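Glycosyl transferase (Staphylococcus aureus, PDB 5TZJ) belongs to glycosyl transferase family 2 and holds uridine-diphosphate-N-acetylglucosamine in a pocket of its GT-A-type domain. Local coordinates at residues V7-Y10 and Y15-E18; I49-R54 and L59-L64; L88-D91 and Y95-K98; I118-V123 and S152-Y157. All coordinates share one frame; numbering follows the deposited sequence.

All four contacts lie in the family 2 glycosyl transferase region and reach one mixed sheet. Contacts 1, 3 and 4 are buried and touch the bound UD1. Contact 2 is partly buried, and the side chain of Val50 lies about 10 Å from the ligand. Contacts 1 and 2 are successive strand-helix and helix-strand pairings, and Ile16 and Thr17 of contact 1 pack on Ile49 of contact 2. Contacts 3 and 4 meet where Leu88 and Phe89 reach 152-157. The chemistry follows position. Apolar side chains meet in all four contacts, waters bridge contacts 1, 2 and 4, and a salt bridge marks the outer rim of contact 2.

Contact 1 of 4, residues V7-Y10 and Y15-E18. With UD1 (uridine-diphosphate-N-acetylglucosamine), chain C.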
# COMPACT_ATOMS: atom_id res chain seq x y z
N VAL A 7 8.88 -11.00 9.04
CA VAL A 7 8.93 -11.76 7.79
C VAL A 7 7.80 -12.77 7.79
O VAL A 7 7.88 -13.78 8.50
CB VAL A 7 10.27 -12.51 7.64
CG1 VAL A 7 10.30 -13.27 6.29
CG2 VAL A 7 11.44 -11.53 7.77
N PRO A 8 6.72 -12.55 7.04
CA PRO A 8 5.74 -13.64 6.86
C PRO A 8 6.27 -14.58 5.79
O PRO A 8 6.76 -14.13 4.75
CB PRO A 8 4.48 -12.91 6.38
CG PRO A 8 5.06 -11.60 5.58
CD PRO A 8 6.41 -11.32 6.33
N THR A 9 6.18 -15.90 6.01
CA THR A 9 6.64 -16.84 4.99
C THR A 9 5.52 -17.79 4.55
O THR A 9 4.62 -18.12 5.34
CB THR A 9 7.84 -17.69 5.48
OG1 THR A 9 7.44 -18.48 6.60
CG2 THR A 9 9.01 -16.78 5.91
N TYR A 10 5.60 -18.25 3.29
CA TYR A 10 4.63 -19.22 2.75
C TYR A 10 5.28 -19.95 1.58
O TYR A 10 5.37 -19.39 0.49
CB TYR A 10 3.32 -18.57 2.31
CG TYR A 10 2.30 -19.65 1.86
CD1 TYR A 10 2.14 -20.83 2.60
CD2 TYR A 10 1.56 -19.51 0.69
CE1 TYR A 10 1.25 -21.81 2.21
CE2 TYR A 10 0.64 -20.50 0.29
CZ TYR A 10 0.51 -21.64 1.06
OH TYR A 10 -0.37 -22.63 0.70
N TYR A 15 13.75 -19.11 -1.99
CA TYR A 15 14.38 -17.80 -1.91
C TYR A 15 14.67 -17.30 -0.51
O TYR A 15 15.39 -16.31 -0.37
CB TYR A 15 13.52 -16.74 -2.64
CG TYR A 15 12.02 -16.93 -2.47
CD1 TYR A 15 11.36 -16.45 -1.34
CD2 TYR A 15 11.26 -17.58 -3.44
CE1 TYR A 15 9.97 -16.61 -1.18
CE2 TYR A 15 9.87 -17.76 -3.30
CZ TYR A 15 9.21 -17.27 -2.16
OH TYR A 15 7.82 -17.45 -2.01
N ILE A 16 14.13 -17.93 0.54
CA ILE A 16 14.20 -17.32 1.87
C ILE A 16 15.63 -17.12 2.32
O ILE A 16 15.90 -16.22 3.13
CB ILE A 16 13.40 -18.15 2.89
CG1 ILE A 16 13.33 -17.43 4.24
CG2 ILE A 16 13.99 -19.51 3.02
CD1 ILE A 16 12.45 -16.17 4.20
N THR A 17 16.57 -17.90 1.78
CA THR A 17 17.98 -17.75 2.15
C THR A 17 18.52 -16.37 1.79
O THR A 17 19.30 -15.79 2.56
CB THR A 17 18.81 -18.85 1.47
OG1 THR A 17 18.35 -20.13 1.93
CG2 THR A 17 20.25 -18.71 1.83
N GLU A 18 18.14 -15.82 0.63
CA GLU A 18 18.68 -14.51 0.28
C GLU A 18 18.32 -13.47 1.34
O GLU A 18 19.19 -12.71 1.80
CB GLU A 18 18.21 -14.06 -1.11
CG GLU A 18 18.00 -15.21 -2.11
CD GLU A 18 19.29 -15.85 -2.63
OE1 GLU A 18 19.17 -16.65 -3.58
OE2 GLU A 18 20.41 -15.58 -2.13
C1' UD1 C . 3.33 -7.07 -2.65
C2' UD1 C . 3.75 -6.22 -1.46
C3' UD1 C . 3.53 -7.05 -0.25
C4' UD1 C . 2.06 -7.14 -0.06
C5' UD1 C . 1.51 -8.03 -1.17
C6' UD1 C . 0.01 -8.14 -1.07
C7' UD1 C . 5.44 -4.54 -2.25
C8' UD1 C . 4.30 -3.71 -2.81
N2' UD1 C . 5.17 -5.79 -1.60
O1' UD1 C . 4.21 -8.13 -2.70
O3' UD1 C . 4.23 -6.53 0.92
O4' UD1 C . 1.76 -7.67 1.22
O5' UD1 C . 1.88 -7.48 -2.50
O6' UD1 C . -0.54 -6.88 -0.81
O7' UD1 C . 6.56 -4.18 -2.36
N1 UD1 C . 2.58 -14.71 2.38
C2 UD1 C . 1.99 -15.31 3.61
N3 UD1 C . 0.75 -16.14 3.52
C4 UD1 C . 0.13 -16.35 2.22
C5 UD1 C . 0.72 -15.73 0.99
C6 UD1 C . 1.95 -14.91 1.08
O2 UD1 C . 2.50 -15.12 4.64
O4 UD1 C . -0.85 -17.02 2.15
C1B UD1 C . 3.74 -13.87 2.51
C2B UD1 C . 4.92 -14.14 1.42
O2' UD1 C . 5.74 -15.29 1.88
C3B UD1 C . 5.57 -12.98 1.35
C4B UD1 C . 4.52 -11.89 1.65
O4B UD1 C . 3.33 -12.61 2.30
O3B UD1 C . 6.60 -12.86 2.43
C5B UD1 C . 4.02 -11.21 0.50
O5B UD1 C . 3.44 -12.13 -0.38
PA UD1 C . 3.95 -12.07 -1.95
O1A UD1 C . 3.47 -13.29 -2.69
O2A UD1 C . 5.46 -11.94 -1.99
O3A UD1 C . 3.25 -10.67 -2.53
PB UD1 C . 3.92 -9.54 -3.53
O1B UD1 C . 5.22 -9.97 -4.16
O2B UD1 C . 2.84 -9.45 -4.60
O HOH W 1 5.44 -16.90 -0.50
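The end of strand 3-9 faces the start of helix 16-24 across a short loop, with the CA atoms of Thr9 and Ile16 8.2 Å apart. This is the strand-to-helix half of a beta-alpha-beta unit in the GT-A fold of family 2 glycosyl transferases. No direct hydrogen bond joins the two segments. The apolar link is made by one methyl group. Ile16 CD1 sits 3.9 Å from Thr9 CG2 and also meets Val7 CG1. Ile16 puts CG1 anti to its backbone N (chi1 -173°), and this carries CD1 to the strand. The Thr9 side chain crosses that of Ile16 at about a right angle. It turns its methyl to the helix, while its OG1 is hydrogen-bonded to Asp39. The strand end also carries the ligand. Pro8 O accepts from UD1 O3B at 2.6 Å and from UD1 O2' at 3.3 Å, so one carbonyl grips both ribose hydroxyls. Tyr10 CB lies over the uracil, 3.7 Å from UD1 N3. The polar link across the contact runs through one water. It donates to Tyr10 O at 2.7 Å and is also hydrogen-bonded to Tyr15 OH and UD1 O2', each at 2.9 Å.

Contact 2 of 4, residues I49-R54 and L59-L64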
# COMPACT_ATOMS: atom_id res chain seq x y z
N ILE A 49 15.07 -24.35 6.67
CA ILE A 49 16.07 -23.35 6.25
C ILE A 49 16.15 -22.21 7.25
O ILE A 49 17.24 -21.79 7.64
CB ILE A 49 15.78 -22.84 4.82
CG1 ILE A 49 15.90 -24.01 3.84
CG2 ILE A 49 16.77 -21.78 4.44
CD1 ILE A 49 15.30 -23.74 2.48
N VAL A 50 15.00 -21.73 7.74
CA VAL A 50 15.02 -20.67 8.74
C VAL A 50 15.80 -21.09 9.98
O VAL A 50 16.56 -20.29 10.56
CB VAL A 50 13.58 -20.22 9.09
CG1 VAL A 50 13.59 -19.33 10.32
CG2 VAL A 50 12.92 -19.45 7.89
N GLU A 51 15.67 -22.36 10.41
CA GLU A 51 16.33 -22.77 11.64
C GLU A 51 17.85 -22.85 11.54
O GLU A 51 18.53 -22.87 12.57
CB GLU A 51 15.77 -24.13 12.11
CG GLU A 51 14.46 -23.92 12.83
CD GLU A 51 14.70 -23.30 14.20
OE1 GLU A 51 13.85 -22.47 14.61
OE2 GLU A 51 15.73 -23.68 14.85
N LYS A 52 18.41 -22.87 10.32
CA LYS A 52 19.86 -22.81 10.22
C LYS A 52 20.43 -21.46 10.68
O LYS A 52 21.64 -21.36 10.86
CB LYS A 52 20.30 -23.11 8.78
CG LYS A 52 19.72 -24.40 8.17
CD LYS A 52 20.24 -24.61 6.74
CE LYS A 52 19.35 -25.54 5.92
NZ LYS A 52 19.82 -26.97 5.93
N TYR A 53 19.59 -20.43 10.87
CA TYR A 53 20.03 -19.10 11.30
C TYR A 53 19.79 -18.82 12.79
O TYR A 53 20.08 -17.70 13.24
CB TYR A 53 19.34 -18.02 10.45
CG TYR A 53 19.80 -18.06 9.00
CD1 TYR A 53 19.24 -18.98 8.12
CD2 TYR A 53 20.83 -17.21 8.54
CE1 TYR A 53 19.66 -19.05 6.81
CE2 TYR A 53 21.26 -17.26 7.21
CZ TYR A 53 20.67 -18.20 6.35
OH TYR A 53 21.05 -18.30 5.04
N ARG A 54 19.29 -19.82 13.53
CA ARG A 54 18.98 -19.72 14.97
C ARG A 54 20.12 -19.12 15.81
O ARG A 54 19.88 -18.29 16.70
CB ARG A 54 18.62 -21.13 15.47
CG ARG A 54 18.55 -21.36 16.98
CD ARG A 54 17.28 -20.79 17.61
NE ARG A 54 16.05 -21.21 16.94
CZ ARG A 54 14.87 -20.61 17.14
NH1 ARG A 54 14.79 -19.58 17.98
NH2 ARG A 54 13.78 -21.01 16.49
N LEU A 59 16.46 -14.85 16.71
CA LEU A 59 15.44 -15.41 15.84
C LEU A 59 14.20 -15.79 16.64
O LEU A 59 14.31 -16.39 17.71
CB LEU A 59 16.03 -16.60 15.10
CG LEU A 59 15.52 -17.03 13.75
CD1 LEU A 59 16.30 -18.22 13.16
CD2 LEU A 59 14.14 -17.40 13.95
N LYS A 60 13.02 -15.42 16.15
CA LYS A 60 11.76 -15.93 16.67
C LYS A 60 11.00 -16.57 15.52
O LYS A 60 10.71 -15.91 14.52
CB LYS A 60 10.92 -14.80 17.30
CG LYS A 60 11.41 -14.27 18.62
CD LYS A 60 10.51 -13.11 19.05
CE LYS A 60 10.94 -12.55 20.41
NZ LYS A 60 10.47 -11.14 20.61
N VAL A 61 10.66 -17.86 15.66
CA VAL A 61 9.94 -18.61 14.64
C VAL A 61 8.65 -19.15 15.24
O VAL A 61 8.65 -19.77 16.31
CB VAL A 61 10.76 -19.80 14.08
CG1 VAL A 61 9.98 -20.59 13.03
CG2 VAL A 61 12.01 -19.34 13.48
N SER A 62 7.55 -19.00 14.50
CA SER A 62 6.38 -19.79 14.82
C SER A 62 5.66 -20.06 13.51
O SER A 62 6.02 -19.52 12.45
CB SER A 62 5.48 -19.06 15.82
OG SER A 62 4.99 -17.87 15.24
N GLN A 63 4.66 -20.94 13.58
CA GLN A 63 3.96 -21.36 12.37
C GLN A 63 2.48 -21.49 12.66
O GLN A 63 2.10 -22.11 13.66
CB GLN A 63 4.53 -22.69 11.85
CG GLN A 63 3.77 -23.30 10.67
CD GLN A 63 4.35 -24.65 10.27
OE1 GLN A 63 4.24 -25.63 11.02
NE2 GLN A 63 4.99 -24.71 9.10
N LEU A 64 1.66 -20.91 11.78
CA LEU A 64 0.22 -21.05 11.91
C LEU A 64 -0.22 -22.44 11.48
O LEU A 64 0.34 -23.03 10.54
CB LEU A 64 -0.51 -20.00 11.06
CG LEU A 64 -0.04 -18.56 11.23
CD1 LEU A 64 -0.94 -17.60 10.42
CD2 LEU A 64 -0.01 -18.18 12.72
O HOH W 2 11.74 -19.29 18.11
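The segment 49-54 holds a type I beta turn from Glu51 to Arg54 and lies beside strand 59-63, with the CA atoms of Val50 and Val61 8.1 Å apart and those of Arg54 and Leu59 5.6 Å apart. This is the helix-to-strand half of a beta-alpha-beta unit. The Leu59 side chain reaches from the strand to the turn. Its CG stands anti to the backbone N (chi1 -153°), and CD1 comes to 3.3 Å from Val50 O and 4.1 Å from Tyr53 CB. Val50 and Val61 meet through one methyl each, with Val50 CG1 3.5 Å from Val61 CG2. A salt bridge borders this apolar patch. Arg54 folds back through bends at chi2 and chi3 (76° and 51°) and pairs with Glu51. Arg54 NE donates to Glu51 OE2 at 3.3 Å, in the guanidinium plane and on the syn side of the carboxylate. The paired groups lie beside the Val61 side chain. A water accepts from Arg54 NH1 at 3.1 Å and from Val61 N at 3.0 Å, linking turn and strand. Strand 59-63 pairs in parallel with strand 33-39. Ile49 and Tyr53 pack against helix 16-24, where Tyr53 OH is hydrogen-bonded to Asn21.

Contact 3 of 4, residues L88-D91 and Y95-K98; sequences LFVD and YINK. With UD1 (uridine-diphosphate-N-acetylglucosamine), chain C.
Beside the ligand pocket of the GT-A fold, Val90 and Ile96 join the end of strand 86-89 to the short strand 95-96 that follows. The CA atoms of Val90 and Tyr95 are 7.2 Å apart, and no hydrogen bond crosses between the segments. Ile96 makes the link with two separate branches. Its CG2 meets Val90, 4.0 Å from CG2 and 4.2 Å from CG1, so one methyl faces the fork of the valine. The two side chains approach at a slant. The other branch, CG1, stands between the backbone N and the carbonyl carbon (chi1 64°) and extends CD1 to 4.2 Å from Leu88 CD2. The side chains of Leu88 and Val90 thus share one apolar partner, and all three residues are buried. Asp91 turns to the ligand instead. It stands where GT-A enzymes commonly carry a DXD motif, consistent with the aspartates that follow it here. Its OD2 accepts from UD1 O3' at 2.6 Å, while OD1 forms a salt bridge with Arg75. Arg75 probably helps hold the carboxylate in place. Strand 86-89 lies between strands 3-9 and 156-158 in the sheet, and strand 95-96 pairs antiparallel with strand 201-203. Helix 16-24 covers the junction, with Leu19 on Val90 and Leu23 on Ile96.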
# COMPACT_ATOMS: atom_id res chain seq x y z
N LEU A 88 10.35 -3.35 11.02
CA LEU A 88 10.56 -3.33 9.57
C LEU A 88 9.95 -4.60 9.01
O LEU A 88 10.31 -5.70 9.43
CB LEU A 88 12.04 -3.27 9.21
CG LEU A 88 12.39 -3.51 7.74
CD1 LEU A 88 11.79 -2.45 6.80
CD2 LEU A 88 13.95 -3.56 7.62
N PHE A 89 9.03 -4.44 8.06
CA PHE A 89 8.43 -5.58 7.37
C PHE A 89 9.21 -5.88 6.09
O PHE A 89 9.38 -5.01 5.24
CB PHE A 89 6.96 -5.30 7.03
CG PHE A 89 6.09 -5.06 8.23
CD1 PHE A 89 5.52 -6.15 8.95
CD2 PHE A 89 5.90 -3.78 8.69
CE1 PHE A 89 4.72 -5.91 10.06
CE2 PHE A 89 5.09 -3.53 9.81
CZ PHE A 89 4.51 -4.60 10.50
N VAL A 90 9.67 -7.11 5.96
CA VAL A 90 10.33 -7.55 4.74
C VAL A 90 9.67 -8.83 4.27
O VAL A 90 9.55 -9.79 5.04
CB VAL A 90 11.83 -7.82 4.95
CG1 VAL A 90 12.47 -8.10 3.58
CG2 VAL A 90 12.45 -6.66 5.66
N ASP A 91 9.32 -8.86 3.00
CA ASP A 91 8.71 -10.06 2.43
C ASP A 91 9.76 -11.11 2.10
O ASP A 91 10.94 -10.81 1.86
CB ASP A 91 7.90 -9.71 1.20
CG ASP A 91 6.67 -8.93 1.57
OD1 ASP A 91 6.27 -8.99 2.78
OD2 ASP A 91 6.11 -8.29 0.67
N TYR A 95 15.13 -8.70 -0.07
CA TYR A 95 16.25 -8.58 0.85
C TYR A 95 16.56 -7.10 1.02
O TYR A 95 15.94 -6.24 0.39
CB TYR A 95 17.48 -9.38 0.37
CG TYR A 95 17.83 -9.16 -1.09
CD1 TYR A 95 17.19 -9.88 -2.09
CD2 TYR A 95 18.81 -8.24 -1.46
CE1 TYR A 95 17.49 -9.67 -3.41
CE2 TYR A 95 19.12 -8.04 -2.79
CZ TYR A 95 18.44 -8.76 -3.76
OH TYR A 95 18.74 -8.58 -5.09
N ILE A 96 17.52 -6.80 1.91
CA ILE A 96 17.78 -5.42 2.30
C ILE A 96 19.29 -5.15 2.28
O ILE A 96 20.11 -6.07 2.40
CB ILE A 96 17.16 -5.07 3.68
CG1 ILE A 96 17.79 -5.90 4.80
CG2 ILE A 96 15.62 -5.34 3.69
CD1 ILE A 96 17.47 -5.40 6.19
N ASN A 97 19.64 -3.88 2.10
CA ASN A 97 21.03 -3.45 2.08
C ASN A 97 21.70 -3.72 3.42
O ASN A 97 21.07 -3.65 4.47
CB ASN A 97 21.10 -1.95 1.75
CG ASN A 97 22.52 -1.44 1.55
OD1 ASN A 97 23.38 -1.55 2.44
ND2 ASN A 97 22.77 -0.89 0.38
N LYS A 98 23.02 -3.98 3.39
CA LYS A 98 23.69 -4.36 4.63
C LYS A 98 23.78 -3.20 5.62
O LYS A 98 23.88 -3.44 6.83
CB LYS A 98 25.08 -4.93 4.32
CG LYS A 98 26.10 -3.87 4.04
CD LYS A 98 27.48 -4.45 3.80
CE LYS A 98 27.78 -4.53 2.32
NZ LYS A 98 27.76 -3.17 1.69
C1' UD1 C . 3.33 -7.07 -2.65
C2' UD1 C . 3.75 -6.22 -1.46
C3' UD1 C . 3.53 -7.05 -0.25
C4' UD1 C . 2.06 -7.14 -0.06
C5' UD1 C . 1.51 -8.03 -1.17
C6' UD1 C . 0.01 -8.14 -1.07
C7' UD1 C . 5.44 -4.54 -2.25
C8' UD1 C . 4.30 -3.71 -2.81
N2' UD1 C . 5.17 -5.79 -1.60
O1' UD1 C . 4.21 -8.13 -2.70
O3' UD1 C . 4.23 -6.53 0.92
O4' UD1 C . 1.76 -7.67 1.22
O5' UD1 C . 1.88 -7.48 -2.50
O6' UD1 C . -0.54 -6.88 -0.81
O7' UD1 C . 6.56 -4.18 -2.36
N1 UD1 C . 2.58 -14.71 2.38
C2 UD1 C . 1.99 -15.31 3.61
N3 UD1 C . 0.75 -16.14 3.52
C4 UD1 C . 0.13 -16.35 2.22
C5 UD1 C . 0.72 -15.73 0.99
C6 UD1 C . 1.95 -14.91 1.08
O2 UD1 C . 2.50 -15.12 4.64
O4 UD1 C . -0.85 -17.02 2.15
C1B UD1 C . 3.74 -13.87 2.51
C2B UD1 C . 4.92 -14.14 1.42
O2' UD1 C . 5.74 -15.29 1.88
C3B UD1 C . 5.57 -12.98 1.35
C4B UD1 C . 4.52 -11.89 1.65
O4B UD1 C . 3.33 -12.61 2.30
O3B UD1 C . 6.60 -12.86 2.43
C5B UD1 C . 4.02 -11.21 0.50
O5B UD1 C . 3.44 -12.13 -0.38
PA UD1 C . 3.95 -12.07 -1.95
O1A UD1 C . 3.47 -13.29 -2.69
O2A UD1 C . 5.46 -11.94 -1.99
O3A UD1 C . 3.25 -10.67 -2.53
PB UD1 C . 3.92 -9.54 -3.53
O1B UD1 C . 5.22 -9.97 -4.16
O2B UD1 C . 2.84 -9.45 -4.60

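Contact 4 of 4, residues I118-V123 and S152-Y157; sequences IKMKGV and SPTKIY. With UD1 (uridine-diphosphate-N-acetylglucosamine), chain C.
Met120 and Thr154 cross at about a right angle near the acetamido group of the bound UD1. They join strand 115-122 to the segment leading into strand 156-158, its antiparallel neighbour in the mixed sheet of the GT-A domain. Met120 extends through chi2 and then bends at chi3 (58°), which brings its terminal methyl round to the threonine. CE lies 3.8 Å from Thr154 OG1 and 4.0 Å from UD1 O7', so the methyl touches both protein and ligand. Thr154 is the centre of an inverse gamma turn, closed by the bond from Lys155 N to Pro153 O. At the start of the same segment, Ser152 and Pro153 lie at the sugar. Ser152 CB packs 3.5 Å from UD1 C8', and Pro153 CD lies beside UD1 O3'. Lys155 folds back along its own segment, and its NZ donates to Ser152 O at 2.8 Å, tilted 32° from the carbonyl plane. Lys155 NZ is also hydrogen-bonded to Thr150, so the buried lysine nitrogen has two oxygen partners. Farther from the ligand, Ile118 approaches with two branches. CG1 lies near Thr154 O, and CG2 meets Ile156 CD1 at 4.4 Å, a loose apolar touch. Leu88 of strand 86-89 packs against both isoleucines, and Tyr201 lies against Met120 and Thr154. No direct hydrogen bond crosses between the segments. A water joins them instead, accepting from Ile118 N at 2.9 Å and donating to Thr154 O at 2.8 Å.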
# COMPACT_ATOMS: atom_id res chain seq x y z
N ILE A 118 12.05 3.96 3.31
CA ILE A 118 13.41 3.67 2.88
C ILE A 118 13.40 3.32 1.40
O ILE A 118 12.50 2.63 0.92
CB ILE A 118 14.05 2.54 3.71
CG1 ILE A 118 13.17 1.28 3.66
CG2 ILE A 118 14.31 3.03 5.14
CD1 ILE A 118 13.84 0.10 4.39
N LYS A 119 14.37 3.87 0.67
CA LYS A 119 14.33 3.81 -0.78
C LYS A 119 14.37 2.37 -1.26
O LYS A 119 15.15 1.55 -0.77
CB LYS A 119 15.51 4.60 -1.38
CG LYS A 119 15.54 4.52 -2.89
CD LYS A 119 16.81 5.10 -3.47
CE LYS A 119 16.92 6.57 -3.22
NZ LYS A 119 18.24 7.09 -3.74
N MET A 120 13.52 2.05 -2.23
CA MET A 120 13.46 0.69 -2.76
C MET A 120 14.13 0.60 -4.13
O MET A 120 14.29 1.60 -4.84
CB MET A 120 12.02 0.20 -2.83
CG MET A 120 11.14 0.62 -1.66
SD MET A 120 9.38 0.34 -2.03
CE MET A 120 9.47 -1.43 -2.36
N LYS A 121 14.54 -0.61 -4.48
CA LYS A 121 15.09 -0.91 -5.80
C LYS A 121 14.42 -2.16 -6.35
O LYS A 121 14.31 -3.17 -5.64
CB LYS A 121 16.60 -1.10 -5.72
CG LYS A 121 17.20 -1.75 -6.96
CD LYS A 121 16.98 -0.91 -8.21
CE LYS A 121 17.75 -1.49 -9.39
NZ LYS A 121 19.14 -1.75 -9.00
N GLY A 122 13.97 -2.08 -7.61
CA GLY A 122 13.47 -3.27 -8.28
C GLY A 122 14.60 -4.20 -8.68
O GLY A 122 15.70 -3.77 -9.04
N VAL A 123 14.33 -5.51 -8.60
CA VAL A 123 15.30 -6.52 -9.03
C VAL A 123 14.62 -7.41 -10.06
O VAL A 123 13.44 -7.74 -9.94
CB VAL A 123 15.84 -7.35 -7.86
CG1 VAL A 123 16.90 -8.32 -8.36
CG2 VAL A 123 16.43 -6.45 -6.80
N SER A 152 2.80 0.11 0.58
CA SER A 152 3.30 -1.19 0.95
C SER A 152 3.84 -1.13 2.37
O SER A 152 4.15 -0.04 2.89
CB SER A 152 4.37 -1.62 -0.04
OG SER A 152 5.53 -0.79 0.09
N PRO A 153 3.96 -2.26 3.05
CA PRO A 153 4.42 -2.22 4.44
C PRO A 153 5.93 -2.27 4.59
O PRO A 153 6.43 -2.39 5.73
CB PRO A 153 3.74 -3.46 5.04
CG PRO A 153 3.71 -4.45 3.91
CD PRO A 153 3.47 -3.60 2.66
N THR A 154 6.67 -2.18 3.48
CA THR A 154 8.14 -2.38 3.46
C THR A 154 8.86 -1.09 3.86
O THR A 154 9.66 -0.52 3.12
CB THR A 154 8.56 -2.81 2.06
OG1 THR A 154 8.13 -1.78 1.13
CG2 THR A 154 7.86 -4.11 1.70
N LYS A 155 8.51 -0.64 5.07
CA LYS A 155 8.95 0.60 5.68
C LYS A 155 9.24 0.30 7.15
O LYS A 155 8.94 -0.79 7.66
CB LYS A 155 7.88 1.70 5.57
CG LYS A 155 7.35 1.91 4.11
CD LYS A 155 6.05 2.73 4.09
CE LYS A 155 5.71 3.22 2.65
NZ LYS A 155 5.50 2.08 1.74
N ILE A 156 9.79 1.29 7.84
CA ILE A 156 10.06 1.20 9.26
C ILE A 156 9.00 1.99 10.01
O ILE A 156 8.75 3.18 9.70
CB ILE A 156 11.48 1.71 9.56
CG1 ILE A 156 12.49 0.79 8.86
CG2 ILE A 156 11.76 1.77 11.09
CD1 ILE A 156 13.95 1.19 9.10
N TYR A 157 8.40 1.34 11.02
CA TYR A 157 7.33 1.95 11.81
C TYR A 157 7.67 1.87 13.28
O TYR A 157 8.15 0.84 13.76
CB TYR A 157 6.02 1.26 11.62
CG TYR A 157 5.56 1.07 10.19
CD1 TYR A 157 4.51 1.83 9.69
CD2 TYR A 157 6.15 0.12 9.34
CE1 TYR A 157 4.05 1.66 8.40
CE2 TYR A 157 5.69 -0.06 8.02
CZ TYR A 157 4.63 0.71 7.58
OH TYR A 157 4.12 0.57 6.30
C1' UD1 C . 3.33 -7.07 -2.65
C2' UD1 C . 3.75 -6.22 -1.46
C3' UD1 C . 3.53 -7.05 -0.25
C4' UD1 C . 2.06 -7.14 -0.06
C5' UD1 C . 1.51 -8.03 -1.17
C6' UD1 C . 0.01 -8.14 -1.07
C7' UD1 C . 5.44 -4.54 -2.25
C8' UD1 C . 4.30 -3.71 -2.81
N2' UD1 C . 5.17 -5.79 -1.60
O1' UD1 C . 4.21 -8.13 -2.70
O3' UD1 C . 4.23 -6.53 0.92
O4' UD1 C . 1.76 -7.67 1.22
O5' UD1 C . 1.88 -7.48 -2.50
O6' UD1 C . -0.54 -6.88 -0.81
O7' UD1 C . 6.56 -4.18 -2.36
N1 UD1 C . 2.58 -14.71 2.38
C2 UD1 C . 1.99 -15.31 3.61
N3 UD1 C . 0.75 -16.14 3.52
C4 UD1 C . 0.13 -16.35 2.22
C5 UD1 C . 0.72 -15.73 0.99
C6 UD1 C . 1.95 -14.91 1.08
O2 UD1 C . 2.50 -15.12 4.64
O4 UD1 C . -0.85 -17.02 2.15
C1B UD1 C . 3.74 -13.87 2.51
C2B UD1 C . 4.92 -14.14 1.42
O2' UD1 C . 5.74 -15.29 1.88
C3B UD1 C . 5.57 -12.98 1.35
C4B UD1 C . 4.52 -11.89 1.65
O4B UD1 C . 3.33 -12.61 2.30
O3B UD1 C . 6.60 -12.86 2.43
C5B UD1 C . 4.02 -11.21 0.50
O5B UD1 C . 3.44 -12.13 -0.38
PA UD1 C . 3.95 -12.07 -1.95
O1A UD1 C . 3.47 -13.29 -2.69
O2A UD1 C . 5.46 -11.94 -1.99
O3A UD1 C . 3.25 -10.67 -2.53
PB UD1 C . 3.92 -9.54 -3.53
O1B UD1 C . 5.22 -9.97 -4.16
O2B UD1 C . 2.84 -9.45 -4.60
O HOH W 3 10.25 2.00 2.14